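Local coordinates for protein endonuclease III (PDB 1ORN) that probably excises damaged pyrimidine bases from DNA through a covalent intermediate and nicks the strand, as in other iron-sulfur endonuclease III glycosylases, at residues 15-20 with 182-187; 27-32 with 50-55; 97-102 with 117-122; 144-149 with 159-164. All blocks are in the same frame, centred on the assembly; numbering follows the deposited sequence.

Contact 1: residues 15-20 with 182-187; sequences DEMAKM and HRMIFF
Phe187 belongs to the protein pocket around the iron-sulfur cluster, and Met17 and Met20 of helix 7-20 close in on its ring. Met17 lies over one face: its CG stands 4.1 Å from the ring centroid and 25° off the ring normal, a CH-pi contact. The thioether follows, with Met17 SD 4.4 Å from the same centroid in an oblique Met-aromatic contact. Because the Met17 chain is extended beyond CG, it runs on past SD until CE comes to the CD2 side of the ring, and the two side chains cross at about a right angle. Met20 approaches differently. Its chain bends at chi3 (-43°), which brings CE to the ring edge, in plane, 3.7 Å from Phe187 CE1. The same Met17 SD also touches Met184 CG at 3.9 Å. Next to Met17 in the sequence, Ala18 CB rests on one face of the Arg183 guanidinium, 3.4 Å from NH1; Arg183 NE is buried here without a partner in the model. No hydrogen bond crosses the contact, and what holds it is apolar and Met-aromatic packing, with the Ala18 methyl on the Arg183 guanidinium. The short axes of helices 7-20 and 177-191 approach to 9.2 Å and cross at 71°, beside the iron-sulfur cluster pocket of an endonuclease III, which Phe187 helps to line.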
# COMPACT_ATOMS: atom_id res chain seq x y z
N ASP C 15 1.93 14.48 13.03
CA ASP C 15 1.27 15.78 12.90
C ASP C 15 1.98 16.63 11.86
O ASP C 15 1.35 17.39 11.12
CB ASP C 15 1.26 16.50 14.25
N GLU C 16 3.30 16.51 11.79
CA GLU C 16 4.10 17.28 10.84
C GLU C 16 3.90 16.75 9.42
O GLU C 16 3.78 17.53 8.47
CB GLU C 16 5.58 17.21 11.21
CG GLU C 16 6.45 18.26 10.53
CD GLU C 16 6.11 19.68 10.96
OE1 GLU C 16 6.14 19.96 12.18
OE2 GLU C 16 5.81 20.52 10.08
N MET C 17 3.87 15.43 9.27
CA MET C 17 3.67 14.83 7.96
C MET C 17 2.35 15.30 7.38
O MET C 17 2.20 15.45 6.17
CB MET C 17 3.66 13.30 8.06
CG MET C 17 4.94 12.69 8.55
SD MET C 17 4.88 10.87 8.58
CE MET C 17 6.40 10.50 9.51
N ALA C 18 1.38 15.52 8.26
CA ALA C 18 0.06 15.98 7.85
C ALA C 18 0.15 17.39 7.29
O ALA C 18 -0.56 17.74 6.34
CB ALA C 18 -0.91 15.94 9.04
N LYS C 19 1.02 18.21 7.88
CA LYS C 19 1.20 19.59 7.43
C LYS C 19 1.96 19.64 6.11
O LYS C 19 1.76 20.55 5.31
CB LYS C 19 1.96 20.40 8.49
CG LYS C 19 1.19 20.61 9.78
CD LYS C 19 1.97 21.50 10.75
N MET C 20 2.83 18.66 5.89
CA MET C 20 3.63 18.61 4.68
C MET C 20 2.84 18.03 3.51
O MET C 20 3.00 18.46 2.36
CB MET C 20 4.88 17.77 4.92
CG MET C 20 5.92 17.86 3.82
SD MET C 20 7.40 16.90 4.17
CE MET C 20 7.67 17.31 5.89
N HIS C 182 -1.79 7.13 4.44
CA HIS C 182 -1.51 7.83 3.19
C HIS C 182 -0.48 8.94 3.38
O HIS C 182 0.38 9.13 2.52
CB HIS C 182 -2.82 8.40 2.62
CG HIS C 182 -3.73 7.34 2.07
ND1 HIS C 182 -5.04 7.20 2.47
CD2 HIS C 182 -3.50 6.36 1.17
CE1 HIS C 182 -5.58 6.18 1.84
NE2 HIS C 182 -4.67 5.65 1.04
N ARG C 183 -0.55 9.65 4.50
CA ARG C 183 0.41 10.72 4.77
C ARG C 183 1.82 10.14 4.92
O ARG C 183 2.79 10.74 4.46
CB ARG C 183 0.01 11.48 6.04
CG ARG C 183 -1.25 12.32 5.88
CD ARG C 183 -1.72 12.86 7.22
NE ARG C 183 -2.94 13.66 7.11
CZ ARG C 183 -3.71 13.99 8.14
NH1 ARG C 183 -3.40 13.58 9.36
NH2 ARG C 183 -4.81 14.71 7.96
N MET C 184 1.92 8.97 5.55
CA MET C 184 3.22 8.34 5.72
C MET C 184 3.79 7.87 4.39
O MET C 184 4.99 7.99 4.14
CB MET C 184 3.13 7.15 6.69
CG MET C 184 2.97 7.55 8.15
SD MET C 184 3.11 6.14 9.29
CE MET C 184 4.86 5.80 9.15
N ILE C 185 2.93 7.36 3.52
CA ILE C 185 3.36 6.90 2.21
C ILE C 185 3.89 8.07 1.38
O ILE C 185 4.91 7.96 0.71
CB ILE C 185 2.22 6.20 1.44
CG1 ILE C 185 1.94 4.84 2.07
CG2 ILE C 185 2.59 6.04 -0.03
CD1 ILE C 185 0.87 4.04 1.37
N PHE C 186 3.18 9.19 1.43
CA PHE C 186 3.62 10.36 0.69
C PHE C 186 4.94 10.87 1.26
O PHE C 186 5.84 11.25 0.51
CB PHE C 186 2.56 11.46 0.76
CG PHE C 186 1.60 11.46 -0.41
CD1 PHE C 186 0.89 10.31 -0.75
CD2 PHE C 186 1.41 12.61 -1.17
CE1 PHE C 186 0.01 10.31 -1.83
CE2 PHE C 186 0.53 12.62 -2.25
CZ PHE C 186 -0.17 11.47 -2.58
N PHE C 187 5.05 10.88 2.58
CA PHE C 187 6.27 11.35 3.23
C PHE C 187 7.46 10.54 2.73
O PHE C 187 8.49 11.09 2.39
CB PHE C 187 6.13 11.22 4.75
CG PHE C 187 7.28 11.80 5.53
CD1 PHE C 187 7.41 13.18 5.69
CD2 PHE C 187 8.24 10.97 6.09
CE1 PHE C 187 8.48 13.71 6.41
CE2 PHE C 187 9.31 11.49 6.81
CZ PHE C 187 9.43 12.87 6.97

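Contact 2: residues 27-32 with 50-55; sequences ELVHRN and LVNKVT. With nucleotides of chain A.
Asn52 has CG anti to its carbonyl carbon (chi1 -68°), and a chi2 of -35° turns both ends of the carboxamide to the backbone of 27-32. Asn52 OD1 accepts from Val29 N at 2.8 Å, with an almost straight N-H...O angle of 174°, although the donor stands above the carbonyl plane of the amide. The other end donates, Asn52 ND2 to Glu27 O at 3.1 Å, a little out of the amide plane. Gripped at both ends, the amide is fixed in rotation, and its oxygen and nitrogen are told apart by their partners. Val29 CG2 packs against the same group, 3.6 Å from Asn52 OD1. Beside it, Leu28 CD2 meets Val51 CG1 at 3.8 Å, a small apolar patch that Val40 of helix 33-43 extends. A water donates to Asn52 OD1 and to Val29 O and accepts from Thr55 OG1. Asn52 and Thr55, about one turn apart on the helix, thus bind the irregular loop through an amide and a water. The chemistry implies that three main-chain atoms of this loop, Glu27 O, Val29 N and Val29 O, are met by neutral hydrogen bonds rather than by charge.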
# COMPACT_ATOMS: atom_id res chain seq x y z
N GLU C 27 -2.98 6.80 -4.78
CA GLU C 27 -2.72 7.25 -6.14
C GLU C 27 -3.05 6.25 -7.25
O GLU C 27 -2.78 6.53 -8.43
CB GLU C 27 -1.27 7.73 -6.27
CG GLU C 27 -0.91 8.82 -5.27
CD GLU C 27 0.31 9.63 -5.68
OE1 GLU C 27 0.17 10.48 -6.59
OE2 GLU C 27 1.40 9.43 -5.11
N LEU C 28 -3.62 5.10 -6.90
CA LEU C 28 -3.97 4.11 -7.92
C LEU C 28 -5.34 4.45 -8.50
O LEU C 28 -6.32 4.60 -7.77
CB LEU C 28 -4.01 2.71 -7.31
CG LEU C 28 -2.68 2.11 -6.85
CD1 LEU C 28 -2.95 0.79 -6.16
CD2 LEU C 28 -1.74 1.91 -8.04
N VAL C 29 -5.40 4.57 -9.82
CA VAL C 29 -6.64 4.90 -10.50
C VAL C 29 -7.59 3.71 -10.55
O VAL C 29 -7.22 2.63 -11.00
CB VAL C 29 -6.36 5.40 -11.94
CG1 VAL C 29 -7.66 5.70 -12.67
CG2 VAL C 29 -5.47 6.64 -11.89
N HIS C 30 -8.82 3.92 -10.07
CA HIS C 30 -9.84 2.87 -10.06
C HIS C 30 -11.23 3.49 -9.97
O HIS C 30 -11.40 4.58 -9.43
CB HIS C 30 -9.64 1.96 -8.85
CG HIS C 30 -9.84 2.64 -7.53
ND1 HIS C 30 -8.93 3.53 -7.01
CD2 HIS C 30 -10.86 2.58 -6.64
CE1 HIS C 30 -9.37 3.98 -5.85
NE2 HIS C 30 -10.55 3.42 -5.60
N ARG C 31 -12.23 2.77 -10.47
CA ARG C 31 -13.61 3.25 -10.46
C ARG C 31 -14.53 2.44 -9.54
O ARG C 31 -15.64 2.88 -9.22
CB ARG C 31 -14.17 3.24 -11.89
CG ARG C 31 -13.51 4.28 -12.79
CD ARG C 31 -13.77 3.98 -14.26
NE ARG C 31 -13.10 2.75 -14.68
CZ ARG C 31 -13.12 2.28 -15.92
NH1 ARG C 31 -13.78 2.93 -16.88
NH2 ARG C 31 -12.48 1.15 -16.21
N ASN C 32 -14.06 1.28 -9.09
CA ASN C 32 -14.85 0.43 -8.20
C ASN C 32 -13.92 -0.49 -7.41
O ASN C 32 -12.72 -0.57 -7.70
CB ASN C 32 -15.88 -0.37 -9.01
CG ASN C 32 -15.24 -1.24 -10.06
OD1 ASN C 32 -14.45 -2.12 -9.76
ND2 ASN C 32 -15.58 -0.98 -11.32
N LEU C 50 3.46 3.07 -13.34
CA LEU C 50 3.37 1.94 -14.26
C LEU C 50 2.08 1.16 -14.11
O LEU C 50 1.55 0.63 -15.09
CB LEU C 50 4.57 1.00 -14.08
CG LEU C 50 5.65 1.05 -15.16
CD1 LEU C 50 5.05 0.62 -16.50
CD2 LEU C 50 6.22 2.46 -15.25
N VAL C 51 1.58 1.05 -12.89
CA VAL C 51 0.34 0.33 -12.69
C VAL C 51 -0.80 1.08 -13.37
O VAL C 51 -1.63 0.48 -14.05
CB VAL C 51 -0.01 0.17 -11.19
CG1 VAL C 51 -1.41 -0.40 -11.04
CG2 VAL C 51 1.01 -0.74 -10.51
N ASN C 52 -0.83 2.40 -13.20
CA ASN C 52 -1.89 3.21 -13.80
C ASN C 52 -1.83 3.21 -15.33
O ASN C 52 -2.86 3.23 -16.00
CB ASN C 52 -1.84 4.64 -13.28
CG ASN C 52 -2.21 4.73 -11.81
OD1 ASN C 52 -3.07 3.99 -11.33
ND2 ASN C 52 -1.58 5.66 -11.10
N LYS C 53 -0.62 3.20 -15.88
CA LYS C 53 -0.48 3.18 -17.34
C LYS C 53 -1.01 1.85 -17.88
O LYS C 53 -1.69 1.82 -18.91
CB LYS C 53 0.99 3.36 -17.74
CG LYS C 53 1.86 2.14 -17.49
N VAL C 54 -0.72 0.76 -17.18
CA VAL C 54 -1.17 -0.56 -17.59
C VAL C 54 -2.68 -0.77 -17.40
O VAL C 54 -3.36 -1.23 -18.33
CB VAL C 54 -0.41 -1.67 -16.82
CG1 VAL C 54 -1.02 -3.03 -17.11
CG2 VAL C 54 1.05 -1.66 -17.23
N THR C 55 -3.20 -0.45 -16.23
CA THR C 55 -4.63 -0.65 -16.00
C THR C 55 -5.48 0.26 -16.87
O THR C 55 -6.66 -0.03 -17.10
CB THR C 55 -5.01 -0.45 -14.51
OG1 THR C 55 -4.78 0.91 -14.11
CG2 THR C 55 -4.19 -1.38 -13.64
P DG A 8 9.02 -3.26 -19.71
OP1 DG A 8 7.82 -2.93 -20.53
OP2 DG A 8 10.30 -3.60 -20.39
O5' DG A 8 9.27 -2.06 -18.71
C5' DG A 8 8.22 -1.62 -17.86
C4' DG A 8 8.65 -0.40 -17.08
O4' DG A 8 9.43 -0.78 -15.92
C3' DG A 8 9.49 0.60 -17.87
O3' DG A 8 9.03 1.91 -17.60
C2' DG A 8 10.90 0.39 -17.32
C1' DG A 8 10.63 -0.03 -15.88
N9 DG A 8 11.66 -0.88 -15.28
C8 DG A 8 12.32 -1.92 -15.87
N7 DG A 8 13.18 -2.50 -15.07
C5 DG A 8 13.08 -1.79 -13.88
C6 DG A 8 13.76 -1.97 -12.65
O6 DG A 8 14.62 -2.80 -12.35
N1 DG A 8 13.35 -1.03 -11.70
C2 DG A 8 12.40 -0.06 -11.91
N2 DG A 8 12.14 0.75 -10.87
N3 DG A 8 11.76 0.11 -13.06
C4 DG A 8 12.14 -0.78 -13.99
O HOH W 1 -4.55 1.64 -11.46
O HOH W 2 -6.60 2.59 -14.11

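Contact 3: residues 97-102 with 117-122; sequences CAMLID and KLPGVG. With NA (sodium ion), chain E; nucleotides of chain B.
A type II beta turn from Leu118 to Val121, closed by Val121 N to Leu118 O, presents its first two residues to helix 86-103, with the CA atoms of Met99 and Leu118 7.0 Å apart. Met99 carries most of the meeting. Its CG lies anti to the backbone N (chi1 -165°), which directs the thioether across the loop: SD sits 3.6 Å from Leu118 CD2 and also comes close to Lys117 O. A bend at chi3 (-53°) then turns the methyl toward the proline, Met99 CE reaching Pro119 CD at 3.7 Å. The other branch of Leu118, CD1, faces Leu100 CD2 at 4.1 Å, the two side chains crossing at about a right angle, and Leu37 and Leu96 also pack on Leu118.

The loop is the hairpin of a helix-hairpin-helix motif, whose Leu-Pro-Gly-Val-Gly sequence joins helices 112-115 and 123-134. Its other side faces DNA. Gly120 N donates to OP1 of DC10 of chain B at 2.9 Å, and Gly122 N donates to OP1 of DT9 of chain B, so two successive phosphates of one strand are held by main-chain amides. The sodium ion is bound by Leu118 O at 2.4 Å and Val121 O at 2.5 Å, together with OP1 of DC10 of chain B, two waters and Met116 O. Gly120, at the third position of the turn, has a positive phi of 94°, and its carbonyl O lies 3.4 Å from C5' of DT9 of chain B.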
# COMPACT_ATOMS: atom_id res chain seq x y z
N CYS C 97 -10.01 -14.37 -9.28
CA CYS C 97 -11.32 -14.14 -9.91
C CYS C 97 -12.22 -15.36 -9.81
O CYS C 97 -13.43 -15.25 -9.60
CB CYS C 97 -11.12 -13.72 -11.36
SG CYS C 97 -10.51 -12.00 -11.51
N ALA C 98 -11.63 -16.55 -9.93
CA ALA C 98 -12.40 -17.77 -9.83
C ALA C 98 -12.95 -17.90 -8.40
O ALA C 98 -14.07 -18.37 -8.20
CB ALA C 98 -11.52 -18.98 -10.17
N MET C 99 -12.16 -17.48 -7.41
CA MET C 99 -12.57 -17.57 -6.02
C MET C 99 -13.68 -16.58 -5.67
O MET C 99 -14.56 -16.88 -4.88
CB MET C 99 -11.37 -17.35 -5.09
CG MET C 99 -11.61 -17.79 -3.64
SD MET C 99 -10.10 -17.76 -2.60
CE MET C 99 -9.01 -18.74 -3.60
N LEU C 100 -13.64 -15.39 -6.27
CA LEU C 100 -14.68 -14.40 -6.01
C LEU C 100 -16.03 -14.99 -6.46
O LEU C 100 -17.04 -14.87 -5.77
CB LEU C 100 -14.41 -13.11 -6.79
CG LEU C 100 -13.22 -12.25 -6.36
CD1 LEU C 100 -13.12 -11.00 -7.25
CD2 LEU C 100 -13.38 -11.86 -4.91
N ILE C 101 -16.01 -15.63 -7.61
CA ILE C 101 -17.21 -16.25 -8.17
C ILE C 101 -17.69 -17.44 -7.33
O ILE C 101 -18.87 -17.53 -6.98
CB ILE C 101 -16.94 -16.75 -9.61
CG1 ILE C 101 -16.65 -15.55 -10.52
CG2 ILE C 101 -18.13 -17.57 -10.12
CD1 ILE C 101 -16.04 -15.93 -11.86
N ASP C 102 -16.77 -18.34 -7.00
CA ASP C 102 -17.12 -19.53 -6.24
C ASP C 102 -17.38 -19.36 -4.75
O ASP C 102 -18.24 -20.03 -4.19
CB ASP C 102 -16.04 -20.59 -6.44
CG ASP C 102 -15.82 -20.93 -7.90
OD1 ASP C 102 -16.82 -21.16 -8.61
OD2 ASP C 102 -14.65 -20.97 -8.34
N LYS C 117 -7.54 -14.53 1.85
CA LYS C 117 -7.65 -15.90 1.39
C LYS C 117 -7.45 -15.97 -0.13
O LYS C 117 -7.21 -17.04 -0.69
CB LYS C 117 -9.00 -16.49 1.78
CG LYS C 117 -9.16 -16.69 3.27
CD LYS C 117 -10.51 -17.29 3.61
CE LYS C 117 -10.67 -17.49 5.11
NZ LYS C 117 -9.59 -18.34 5.67
N LEU C 118 -7.54 -14.82 -0.79
CA LEU C 118 -7.35 -14.75 -2.23
C LEU C 118 -5.86 -14.84 -2.56
O LEU C 118 -5.02 -14.28 -1.86
CB LEU C 118 -7.93 -13.44 -2.77
CG LEU C 118 -9.42 -13.24 -2.50
CD1 LEU C 118 -9.81 -11.80 -2.81
CD2 LEU C 118 -10.23 -14.21 -3.34
N PRO C 119 -5.51 -15.57 -3.64
CA PRO C 119 -4.11 -15.72 -4.05
C PRO C 119 -3.55 -14.37 -4.53
O PRO C 119 -4.19 -13.69 -5.33
CB PRO C 119 -4.18 -16.74 -5.18
CG PRO C 119 -5.50 -17.46 -4.94
CD PRO C 119 -6.40 -16.34 -4.51
N GLY C 120 -2.36 -14.00 -4.04
CA GLY C 120 -1.75 -12.75 -4.43
C GLY C 120 -2.07 -11.61 -3.47
O GLY C 120 -1.51 -10.52 -3.58
N VAL C 121 -2.98 -11.87 -2.54
CA VAL C 121 -3.38 -10.88 -1.55
C VAL C 121 -2.86 -11.19 -0.15
O VAL C 121 -3.26 -12.18 0.47
CB VAL C 121 -4.93 -10.76 -1.46
CG1 VAL C 121 -5.32 -9.68 -0.45
CG2 VAL C 121 -5.53 -10.49 -2.83
N GLY C 122 -1.97 -10.34 0.35
CA GLY C 122 -1.45 -10.51 1.69
C GLY C 122 -2.06 -9.44 2.59
O GLY C 122 -3.02 -8.76 2.21
NA NA E . -3.62 -14.59 0.06
P DT B 9 1.09 -8.21 0.48
OP1 DT B 9 -0.34 -7.93 0.23
OP2 DT B 9 1.62 -8.22 1.87
O5' DT B 9 1.44 -9.60 -0.19
C5' DT B 9 1.11 -9.81 -1.56
C4' DT B 9 1.54 -11.19 -2.00
O4' DT B 9 2.98 -11.23 -2.17
C3' DT B 9 1.17 -12.31 -1.02
O3' DT B 9 0.34 -13.26 -1.69
C2' DT B 9 2.52 -12.91 -0.61
C1' DT B 9 3.47 -12.49 -1.73
N1 DT B 9 4.88 -12.32 -1.32
C2 DT B 9 5.88 -12.89 -2.10
O2 DT B 9 5.65 -13.55 -3.10
N3 DT B 9 7.16 -12.67 -1.66
C4 DT B 9 7.54 -11.95 -0.54
O4 DT B 9 8.73 -11.83 -0.26
C5 DT B 9 6.45 -11.40 0.24
C7 DT B 9 6.76 -10.63 1.48
C6 DT B 9 5.20 -11.60 -0.19
P DC B 10 -0.17 -14.57 -0.90
OP1 DC B 10 -1.53 -14.88 -1.41
OP2 DC B 10 0.07 -14.46 0.56
O5' DC B 10 0.80 -15.68 -1.49
C5' DC B 10 1.07 -15.71 -2.89
C4' DC B 10 2.14 -16.72 -3.20
O4' DC B 10 3.45 -16.20 -2.84
C3' DC B 10 1.96 -18.02 -2.42
O3' DC B 10 2.02 -19.15 -3.27
C2' DC B 10 3.10 -18.03 -1.42
C1' DC B 10 4.16 -17.18 -2.10
N1 DC B 10 5.04 -16.50 -1.13
C2 DC B 10 6.42 -16.49 -1.35
O2 DC B 10 6.87 -17.03 -2.37
N3 DC B 10 7.23 -15.89 -0.44
C4 DC B 10 6.70 -15.32 0.65
N4 DC B 10 7.54 -14.74 1.51
C5 DC B 10 5.30 -15.30 0.88
C6 DC B 10 4.51 -15.89 -0.02
O HOH W 3 -4.09 -16.86 -0.16
O HOH W 4 -1.99 -15.21 1.95

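Contact 4: residues 144-149 with 159-164; sequences HVERVS and DSVLEV. With nucleotides of chain B.
Val145 and Val164 touch lightly, CG1 to CG1 at 4.4 Å, where helix 143-152 meets the start of helix 161-171. Glu146 comes next. Fully extended (chi1 -179°, chi2 -177°), it carries its carboxylate across Val161 at an oblique angle, with OE2 3.8 Å from Val161 CG1. The charge itself is met elsewhere: Glu146 OE1 forms a salt bridge with Lys150, whose NZ also donates to Asp159 O, so one ammonium ties both segments together.

Arg147 NH1 gives a weak hydrogen bond to the phosphate oxygen OP1 of DA6 of chain B at 2.8 Å. Its NH2 donates to His144 ND1 at 2.9 Å, lying close to the imidazole plane, and has a second acceptor in Cys192 O. The histidine is near the same phosphate, with His144 CE1 3.3 Å from OP1 of DA6 of chain B. Ser149 closes the segment. With OG anti to its carbonyl carbon (chi1 -70°), the hydroxyl lies back over its own helix and donates to Val145 O at 2.9 Å, reaching it from the face opposite to Ser149 N. Val164 CG1 lies 3.5 Å from Ser149 OG. On the partner helix Ser160 is the N-cap, its OG accepting from Glu163 N at 3.0 Å. No direct hydrogen bond spans the two segments, which implies that side-chain polarity here is spent within each helix, on Lys150 or on the DNA; across the contact, valine methyls meet a hydroxyl already bonded within its helix and a carboxylate paired with Lys150.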
# COMPACT_ATOMS: atom_id res chain seq x y z
N HIS C 144 7.41 2.05 1.98
CA HIS C 144 7.52 3.42 2.48
C HIS C 144 7.18 3.55 3.96
O HIS C 144 7.93 4.14 4.74
CB HIS C 144 6.64 4.38 1.67
CG HIS C 144 7.02 4.49 0.23
ND1 HIS C 144 8.23 5.00 -0.19
CD2 HIS C 144 6.36 4.14 -0.90
CE1 HIS C 144 8.30 4.96 -1.50
NE2 HIS C 144 7.18 4.44 -1.97
N VAL C 145 6.04 2.99 4.36
CA VAL C 145 5.63 3.06 5.75
C VAL C 145 6.68 2.41 6.65
O VAL C 145 7.05 2.97 7.68
CB VAL C 145 4.27 2.39 5.98
CG1 VAL C 145 3.94 2.36 7.47
CG2 VAL C 145 3.19 3.15 5.21
N GLU C 146 7.16 1.24 6.24
CA GLU C 146 8.17 0.55 7.04
C GLU C 146 9.46 1.36 7.16
O GLU C 146 9.99 1.55 8.26
CB GLU C 146 8.49 -0.82 6.44
CG GLU C 146 9.51 -1.61 7.26
CD GLU C 146 9.90 -2.94 6.63
OE1 GLU C 146 10.56 -3.74 7.33
OE2 GLU C 146 9.56 -3.18 5.45
N ARG C 147 9.97 1.82 6.02
CA ARG C 147 11.20 2.60 6.01
C ARG C 147 11.10 3.87 6.86
O ARG C 147 11.99 4.17 7.66
CB ARG C 147 11.58 2.99 4.57
CG ARG C 147 12.92 3.70 4.48
CD ARG C 147 13.28 4.05 3.04
NE ARG C 147 12.38 5.05 2.48
CZ ARG C 147 11.44 4.80 1.56
NH1 ARG C 147 11.28 3.57 1.08
NH2 ARG C 147 10.67 5.78 1.13
N VAL C 148 10.01 4.61 6.69
CA VAL C 148 9.82 5.84 7.46
C VAL C 148 9.74 5.54 8.95
O VAL C 148 10.35 6.23 9.76
CB VAL C 148 8.53 6.58 7.01
CG1 VAL C 148 8.19 7.70 7.98
CG2 VAL C 148 8.74 7.14 5.61
N SER C 149 9.01 4.48 9.31
CA SER C 149 8.87 4.10 10.71
C SER C 149 10.20 3.76 11.36
O SER C 149 10.49 4.20 12.48
CB SER C 149 7.92 2.90 10.83
OG SER C 149 6.58 3.27 10.52
N ASP C 159 12.05 -5.00 13.55
CA ASP C 159 10.62 -5.32 13.66
C ASP C 159 10.01 -5.78 12.34
O ASP C 159 10.41 -5.35 11.26
CB ASP C 159 9.83 -4.12 14.19
CG ASP C 159 10.04 -3.88 15.67
OD1 ASP C 159 10.37 -4.85 16.40
OD2 ASP C 159 9.86 -2.73 16.12
N SER C 160 9.03 -6.68 12.44
CA SER C 160 8.33 -7.20 11.27
C SER C 160 7.34 -6.13 10.82
O SER C 160 7.10 -5.17 11.54
CB SER C 160 7.56 -8.46 11.64
OG SER C 160 6.53 -8.13 12.55
N VAL C 161 6.75 -6.30 9.63
CA VAL C 161 5.79 -5.31 9.17
C VAL C 161 4.54 -5.37 10.04
O VAL C 161 3.86 -4.36 10.20
CB VAL C 161 5.40 -5.53 7.69
CG1 VAL C 161 6.57 -5.17 6.79
CG2 VAL C 161 4.97 -6.96 7.45
N LEU C 162 4.24 -6.53 10.59
CA LEU C 162 3.07 -6.67 11.45
C LEU C 162 3.32 -5.86 12.72
O LEU C 162 2.41 -5.22 13.25
CB LEU C 162 2.82 -8.13 11.83
CG LEU C 162 1.37 -8.60 12.03
CD1 LEU C 162 1.37 -9.72 13.05
CD2 LEU C 162 0.46 -7.47 12.48
N GLU C 163 4.56 -5.91 13.20
CA GLU C 163 4.95 -5.18 14.40
C GLU C 163 4.80 -3.68 14.15
O GLU C 163 4.33 -2.95 15.01
CB GLU C 163 6.40 -5.51 14.76
N VAL C 164 5.21 -3.24 12.96
CA VAL C 164 5.09 -1.83 12.61
C VAL C 164 3.61 -1.45 12.66
O VAL C 164 3.24 -0.42 13.23
CB VAL C 164 5.62 -1.54 11.19
CG1 VAL C 164 5.42 -0.07 10.83
CG2 VAL C 164 7.09 -1.91 11.10
P DA B 6 11.44 2.00 -2.45
OP1 DA B 6 11.11 3.25 -1.71
OP2 DA B 6 11.59 0.72 -1.71
O5' DA B 6 10.35 1.82 -3.59
C5' DA B 6 10.06 2.89 -4.49
C4' DA B 6 9.09 2.45 -5.56
O4' DA B 6 9.72 1.51 -6.46
C3' DA B 6 7.81 1.79 -5.07
O3' DA B 6 6.72 2.24 -5.87
C2' DA B 6 8.05 0.31 -5.34
C1' DA B 6 8.88 0.38 -6.62
N9 DA B 6 9.74 -0.78 -6.88
C8 DA B 6 10.48 -1.49 -5.98
N7 DA B 6 11.18 -2.46 -6.52
C5 DA B 6 10.88 -2.37 -7.87
C6 DA B 6 11.31 -3.11 -8.99
N6 DA B 6 12.18 -4.12 -8.92
N1 DA B 6 10.81 -2.77 -10.19
C2 DA B 6 9.94 -1.76 -10.26
N3 DA B 6 9.46 -0.99 -9.29
C4 DA B 6 9.98 -1.35 -8.10

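In the fold
Contacts 1 and 4 form one continuous region: Met184 CE packs on Ser149 OG, and Met17 CE and Phe187 CD2 both pack on Val148 CG1, so helix 143-152 lies against both partners of contact 1. Contact 3 lies on the opposite side of the chain's centre from contact 1, and contact 2 from contact 4. Contact 2 nevertheless touches contact 1 through Phe186 and Glu27. All four are partly buried, and contact 1 alone has no exposed touching residue. Their chemistry differs with place rather than with burial: Met-aromatic packing near the cluster, amide and water bonding in contact 2, methionine on leucine and proline beside sodium and DNA phosphates in contact 3, valines against serine and glutamate in contact 4.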